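Local coordinates for Low molecular weight protein-tyrosine-phosphatase PtpA (Staphylococcus aureus, PDB 3ROF), which removes phosphate from phosphotyrosine residues of proteins and probably acts as a secreted effector that counteracts host defences during infection, at residues Met6-Val12 with Asp38-Arg44; Glu24-Arg28 with Cys143-Ile147. All coordinates share one frame; numbering follows the deposited sequence. Where two conformers were deposited one is given.

Contact 1 (Met6-Val12 with Asp38-Arg44); sequences MVDVAFV and DIKVHSR. With PO4 (phosphate ion), chain D.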
loop_
_atom_site.group_PDB
_atom_site.type_symbol
_atom_site.label_atom_id
_atom_site.label_comp_id
_atom_site.label_asym_id
_atom_site.label_seq_id
_atom_site.Cartn_x
_atom_site.Cartn_y
_atom_site.Cartn_z
ATOM N N MET A 6 17.449 -4.495 3.963
ATOM C CA MET A 6 16.270 -3.904 3.448
ATOM C C MET A 6 15.096 -4.262 4.309
ATOM O O MET A 6 15.077 -5.298 5.009
ATOM C CB MET A 6 15.998 -4.351 2.023
ATOM C CG MET A 6 14.898 -3.522 1.431
ATOM S SD MET A 6 15.454 -2.308 0.265
ATOM C CE MET A 6 17.235 -2.266 0.423
ATOM N N VAL A 7 14.110 -3.388 4.276
ATOM C CA VAL A 7 12.838 -3.742 4.837
ATOM C C VAL A 7 11.779 -3.621 3.741
ATOM O O VAL A 7 11.927 -2.833 2.802
ATOM C CB VAL A 7 12.455 -2.955 6.099
ATOM C CG1 VAL A 7 13.501 -3.161 7.202
ATOM C CG2 VAL A 7 12.275 -1.560 5.788
ATOM N N ASP A 8 10.739 -4.436 3.870
ATOM C CA ASP A 8 9.698 -4.495 2.882
ATOM C C ASP A 8 8.402 -3.955 3.448
ATOM O O ASP A 8 7.981 -4.374 4.535
ATOM C CB ASP A 8 9.499 -5.933 2.440
ATOM C CG ASP A 8 10.702 -6.476 1.746
ATOM O OD1 ASP A 8 10.904 -6.142 0.567
ATOM O OD2 ASP A 8 11.473 -7.214 2.391
ATOM N N VAL A 9 7.774 -3.044 2.707
ATOM C CA VAL A 9 6.447 -2.546 3.047
ATOM C C VAL A 9 5.488 -2.897 1.941
ATOM O O VAL A 9 5.786 -2.646 0.770
ATOM C CB VAL A 9 6.427 -0.984 3.346
ATOM C CG1 VAL A 9 7.018 -0.153 2.264
ATOM C CG2 VAL A 9 5.054 -0.498 3.706
ATOM N N ALA A 10 4.331 -3.453 2.288
ATOM C CA ALA A 10 3.280 -3.753 1.300
ATOM C C ALA A 10 2.045 -2.987 1.621
ATOM O O ALA A 10 1.546 -3.064 2.736
ATOM C CB ALA A 10 2.939 -5.232 1.281
ATOM N N PHE A 11 1.513 -2.290 0.630
ATOM C CA PHE A 11 0.161 -1.741 0.710
ATOM C C PHE A 11 -0.802 -2.818 0.248
ATOM O O PHE A 11 -0.553 -3.501 -0.752
ATOM C CB PHE A 11 0.059 -0.485 -0.160
ATOM C CG PHE A 11 0.926 0.628 0.319
ATOM C CD1 PHE A 11 0.531 1.399 1.413
ATOM C CD2 PHE A 11 2.148 0.888 -0.282
ATOM C CE1 PHE A 11 1.345 2.430 1.866
ATOM C CE2 PHE A 11 2.932 1.929 0.152
ATOM C CZ PHE A 11 2.556 2.691 1.227
ATOM N N VAL A 12 -1.954 -2.909 0.918
ATOM C CA VAL A 12 -2.914 -3.987 0.616
ATOM C C VAL A 12 -4.313 -3.430 0.563
ATOM O O VAL A 12 -4.771 -2.711 1.469
ATOM C CB VAL A 12 -2.872 -5.122 1.659
ATOM C CG1 VAL A 12 -3.827 -6.224 1.284
ATOM C CG2 VAL A 12 -1.456 -5.682 1.786
ATOM N N ASP A 38 16.707 1.827 1.749
ATOM C CA ASP A 38 16.567 0.494 2.318
ATOM C C ASP A 38 15.140 0.105 2.567
ATOM O O ASP A 38 14.901 -0.793 3.367
ATOM C CB ASP A 38 17.391 0.371 3.579
ATOM C CG ASP A 38 18.848 0.540 3.297
ATOM O OD1 ASP A 38 19.366 -0.157 2.400
ATOM O OD2 ASP A 38 19.477 1.413 3.936
ATOM N N ILE A 39 14.194 0.778 1.918
ATOM C CA ILE A 39 12.788 0.380 1.990
ATOM C C ILE A 39 12.313 -0.014 0.592
ATOM O O ILE A 39 12.353 0.801 -0.341
ATOM C CB ILE A 39 11.898 1.494 2.557
ATOM C CG1 ILE A 39 12.325 1.855 3.981
ATOM C CG2 ILE A 39 10.445 1.069 2.545
ATOM C CD1 ILE A 39 11.639 3.098 4.536
ATOM N N LYS A 40 11.865 -1.261 0.462
ATOM C CA LYS A 40 11.311 -1.781 -0.791
ATOM C C LYS A 40 9.800 -1.853 -0.682
ATOM O O LYS A 40 9.290 -2.267 0.359
ATOM C CB LYS A 40 11.863 -3.169 -1.074
ATOM C CG LYS A 40 11.463 -3.702 -2.424
ATOM C CD LYS A 40 12.113 -5.041 -2.764
ATOM C CE LYS A 40 11.621 -5.553 -4.115
ATOM N NZ LYS A 40 12.156 -6.907 -4.449
ATOM N N VAL A 41 9.095 -1.364 -1.700
ATOM C CA VAL A 41 7.652 -1.248 -1.651
ATOM C C VAL A 41 6.998 -2.305 -2.530
ATOM O O VAL A 41 7.515 -2.640 -3.620
ATOM C CB VAL A 41 7.216 0.158 -2.079
ATOM C CG1 VAL A 41 5.774 0.408 -1.675
ATOM C CG2 VAL A 41 8.097 1.242 -1.460
ATOM N N HIS A 42 5.862 -2.807 -2.047
ATOM C CA HIS A 42 5.080 -3.843 -2.717
ATOM C C HIS A 42 3.605 -3.503 -2.605
ATOM O O HIS A 42 3.215 -2.663 -1.788
ATOM C CB HIS A 42 5.287 -5.180 -2.008
ATOM C CG HIS A 42 6.711 -5.560 -1.813
ATOM N ND1 HIS A 42 7.368 -6.494 -2.592
ATOM C CD2 HIS A 42 7.596 -5.174 -0.876
ATOM C CE1 HIS A 42 8.603 -6.649 -2.145
ATOM N NE2 HIS A 42 8.758 -5.873 -1.096
ATOM N N SER A 43 2.766 -4.247 -3.312
ATOM C CA SER A 43 1.340 -4.176 -3.080
ATOM C C SER A 43 0.675 -5.513 -3.391
ATOM O O SER A 43 1.169 -6.293 -4.225
ATOM C CB SER A 43 0.702 -3.049 -3.889
ATOM O OG SER A 43 0.825 -3.257 -5.284
ATOM N N ARG A 44 -0.467 -5.730 -2.730
ATOM C CA ARG A 44 -1.253 -6.927 -2.904
ATOM C C ARG A 44 -2.720 -6.553 -2.800
ATOM O O ARG A 44 -3.081 -5.548 -2.176
ATOM C CB ARG A 44 -0.940 -7.952 -1.808
ATOM C CG ARG A 44 0.459 -8.513 -1.747
ATOM C CD ARG A 44 0.768 -9.353 -2.960
ATOM N NE ARG A 44 2.027 -10.105 -2.839
ATOM C CZ ARG A 44 3.201 -9.638 -3.216
ATOM N NH1 ARG A 44 3.328 -8.394 -3.672
ATOM N NH2 ARG A 44 4.284 -10.405 -3.077
HETATM P P PO4 D . 6.845 -8.708 -5.376
HETATM O O1 PO4 D . 8.300 -8.340 -5.537
HETATM O O2 PO4 D . 6.756 -10.072 -4.767
HETATM O O3 PO4 D . 6.090 -7.825 -4.398
HETATM O O4 PO4 D . 6.112 -8.764 -6.694
#
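The ring of H42 reaches across to the neighbouring strand, where its NE2 donates to D8 OD1 at 2.7 Å. OD1 lies near the ring plane of H42, but the carboxylate is turned 55° from the ring, and OD1 is met on its anti side and out of its own plane. With CG beside its backbone N (chi1 -52°), H42 turns a ring edge past V9 O, and its other nitrogen, ND1, donates to a phosphate ion probably taken up from the crystallisation liquor, O3 lying 2.6 Å away. R44 approaches the same ion with the end of its guanidinium: NH1 bonds O3 at 2.9 Å and NH2 bonds O2 at 3.0 Å, while NH1 also reaches S43 O. D82 pairs with NE of R44, and F84 meets the H42 ring.

Beneath these groups run the two parallel strands of a beta-alpha-beta crossover through helix 19-33, with 39-45 an outermost strand of the four-stranded sheet. Backbone bonds join them, among them K40 N to V7 O at 2.8 Å. D8, A10, H42 and R44 share one face. On the other, V7, V9, V41 and I39 are branched aliphatics that suit both strand backbone and buried packing: V9 CG1 touches I39 CG2 at 3.6 Å. The flat F11 ring meets V41 CG1 at its edge, 3.7 Å from CE2. Helices 19-33 and 132-153 cover this apolar side.

Donating from both nitrogens, H42 is probably a cationic imidazolium, stabilised by carboxylate and phosphate.

Contact 2 (Glu24-Arg28 with Cys143-Ile147); sequences EAIMR and CDNLI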
loop_
_atom_site.group_PDB
_atom_site.type_symbol
_atom_site.label_atom_id
_atom_site.label_comp_id
_atom_site.label_asym_id
_atom_site.label_seq_id
_atom_site.Cartn_x
_atom_site.Cartn_y
_atom_site.Cartn_z
ATOM N N GLU A 24 1.660 2.419 -3.534
ATOM C CA GLU A 24 2.964 1.857 -3.822
ATOM C C GLU A 24 3.769 2.818 -4.668
ATOM O O GLU A 24 4.947 3.072 -4.396
ATOM C CB GLU A 24 2.817 0.513 -4.546
ATOM C CG GLU A 24 4.111 -0.028 -5.063
ATOM C CD GLU A 24 4.009 -1.288 -5.892
ATOM O OE1 GLU A 24 2.926 -1.865 -6.063
ATOM O OE2 GLU A 24 5.081 -1.678 -6.443
ATOM N N ALA A 25 3.168 3.314 -5.758
ATOM C CA ALA A 25 3.908 4.165 -6.678
ATOM C C ALA A 25 4.325 5.482 -6.005
ATOM O O ALA A 25 5.440 5.959 -6.192
ATOM C CB ALA A 25 3.064 4.435 -7.901
ATOM N N ILE A 26 3.406 6.087 -5.256
ATOM C CA ILE A 26 3.720 7.338 -4.570
ATOM C C ILE A 26 4.862 7.111 -3.567
ATOM O O ILE A 26 5.799 7.877 -3.488
ATOM C CB ILE A 26 2.466 7.916 -3.871
ATOM C CG1 ILE A 26 1.431 8.353 -4.894
ATOM C CG2 ILE A 26 2.863 9.035 -2.902
ATOM C CD1 ILE A 26 0.070 8.603 -4.313
ATOM N N MET A 27 4.744 6.052 -2.762
ATOM C CA MET A 27 5.742 5.731 -1.754
ATOM C C MET A 27 7.119 5.495 -2.375
ATOM O O MET A 27 8.132 6.030 -1.897
ATOM C CB MET A 27 5.288 4.485 -0.980
ATOM C CG MET A 27 6.193 4.041 0.151
ATOM S SD MET A 27 5.978 5.116 1.571
ATOM C CE MET A 27 6.778 4.107 2.832
ATOM N N ARG A 28 7.145 4.707 -3.466
ATOM C CA ARG A 28 8.425 4.453 -4.128
ATOM C C ARG A 28 9.073 5.753 -4.597
ATOM O O ARG A 28 10.282 5.970 -4.403
ATOM C CB ARG A 28 8.224 3.503 -5.309
ATOM C CG ARG A 28 9.502 3.259 -6.093
ATOM C CD ARG A 28 9.303 2.202 -7.194
ATOM N NE ARG A 28 9.019 0.910 -6.584
ATOM C CZ ARG A 28 7.867 0.249 -6.654
ATOM N NH1 ARG A 28 6.903 0.634 -7.462
ATOM N NH2 ARG A 28 7.705 -0.822 -5.907
ATOM N N CYS A 143 2.070 9.778 3.779
ATOM C CA CYS A 143 3.244 9.154 3.209
ATOM C C CYS A 143 4.520 9.484 3.992
ATOM O O CYS A 143 5.255 8.556 4.353
ATOM C CB CYS A 143 3.362 9.574 1.741
ATOM S SG CYS A 143 4.653 8.690 0.836
ATOM N N ASP A 144 4.795 10.757 4.225
ATOM C CA ASP A 144 6.043 11.064 4.950
ATOM C C ASP A 144 5.998 10.547 6.388
ATOM O O ASP A 144 7.039 10.133 6.909
ATOM C CB ASP A 144 6.325 12.534 4.939
ATOM C CG ASP A 144 6.866 13.004 3.606
ATOM O OD1 ASP A 144 7.640 12.278 2.991
ATOM O OD2 ASP A 144 6.604 14.183 3.242
ATOM N N ASN A 145 4.846 10.555 7.055
ATOM C CA ASN A 145 4.756 10.034 8.414
ATOM C C ASN A 145 5.026 8.536 8.447
ATOM O O ASN A 145 5.703 8.035 9.361
ATOM C CB ASN A 145 3.373 10.319 8.980
ATOM C CG ASN A 145 3.147 11.761 9.278
ATOM O OD1 ASN A 145 4.083 12.527 9.490
ATOM N ND2 ASN A 145 1.891 12.167 9.272
ATOM N N LEU A 146 4.526 7.801 7.457
ATOM C CA LEU A 146 4.784 6.387 7.340
ATOM C C LEU A 146 6.283 6.109 7.109
ATOM O O LEU A 146 6.877 5.222 7.726
ATOM C CB LEU A 146 3.920 5.792 6.213
ATOM C CG LEU A 146 4.212 4.326 5.886
ATOM C CD1 LEU A 146 3.937 3.407 7.102
ATOM C CD2 LEU A 146 3.342 3.901 4.694
ATOM N N ILE A 147 6.869 6.838 6.172
ATOM C CA ILE A 147 8.297 6.704 5.942
ATOM C C ILE A 147 9.070 6.948 7.224
ATOM O O ILE A 147 9.976 6.186 7.586
ATOM C CB ILE A 147 8.770 7.668 4.823
ATOM C CG1 ILE A 147 8.181 7.228 3.466
ATOM C CG2 ILE A 147 10.292 7.711 4.775
ATOM C CD1 ILE A 147 8.424 8.205 2.337
#
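M27 holds CG anti to its backbone N (chi1 -178°) and then bends at chi2 (76°), which carries SD and CE away from helix 19-33 and in among C143, L146 and I147 of helix 132-153. Both helices pack on one side of the parallel sheet in this alpha/beta phosphatase fold, and their segments cross at -66° with axes 10.9 Å apart. A long, flexible thioether spans this gap.

The CB of C143 is directed toward helix 19-33, and its SG rests 3.9 Å from M27 SD; I26 adds CG2 at the margin of the same sulfur. L146 comes in crosswise to M27 and offers CD2 to the methyl, 3.9 Å from CE. I147 lies antiparallel alongside the M27 chain, so that its CG1 is beside both SD and CE. At C143, a small residue, the backbones approach most closely, its CA 6.5 Å from that of M27, while the larger L146 and I147 pack against the methionine end.

No hydrogen bond crosses this buried, apolar patch. Polar groups work around it: R28 grips E24 OE2 with NH1 and NH2 along one side of its helix, and D144 forms salt bridges with R30 of helix 19-33 and with R34 just beyond its end. In the conformer given, M27 CE lies 3.5 Å from I147 CG1.

How the contacts relate
Contact 1 joins two strands of a beta-alpha-beta unit whose connecting helix, 19-33, supplies one half of contact 2; their centres lie 10 Å apart. The apolar strand face packs directly on that helix, with F11 CE2 3.7 Å from M27 CB, so M27 meets both the sheet and helix 132-153. E24 OE1 is a probable hydrogen-bond partner of S43 OG (2.6 Å); R28 NH2 also packs 2.9 Å from V41 O. Strand 7-13 ends at C13, the likely nucleophile, about 6 Å from V12, side chain to side chain, while R19, likewise assigned by similarity, begins helix 19-33. The side chain of I26 in contact 2 is about 10 Å from that of R19.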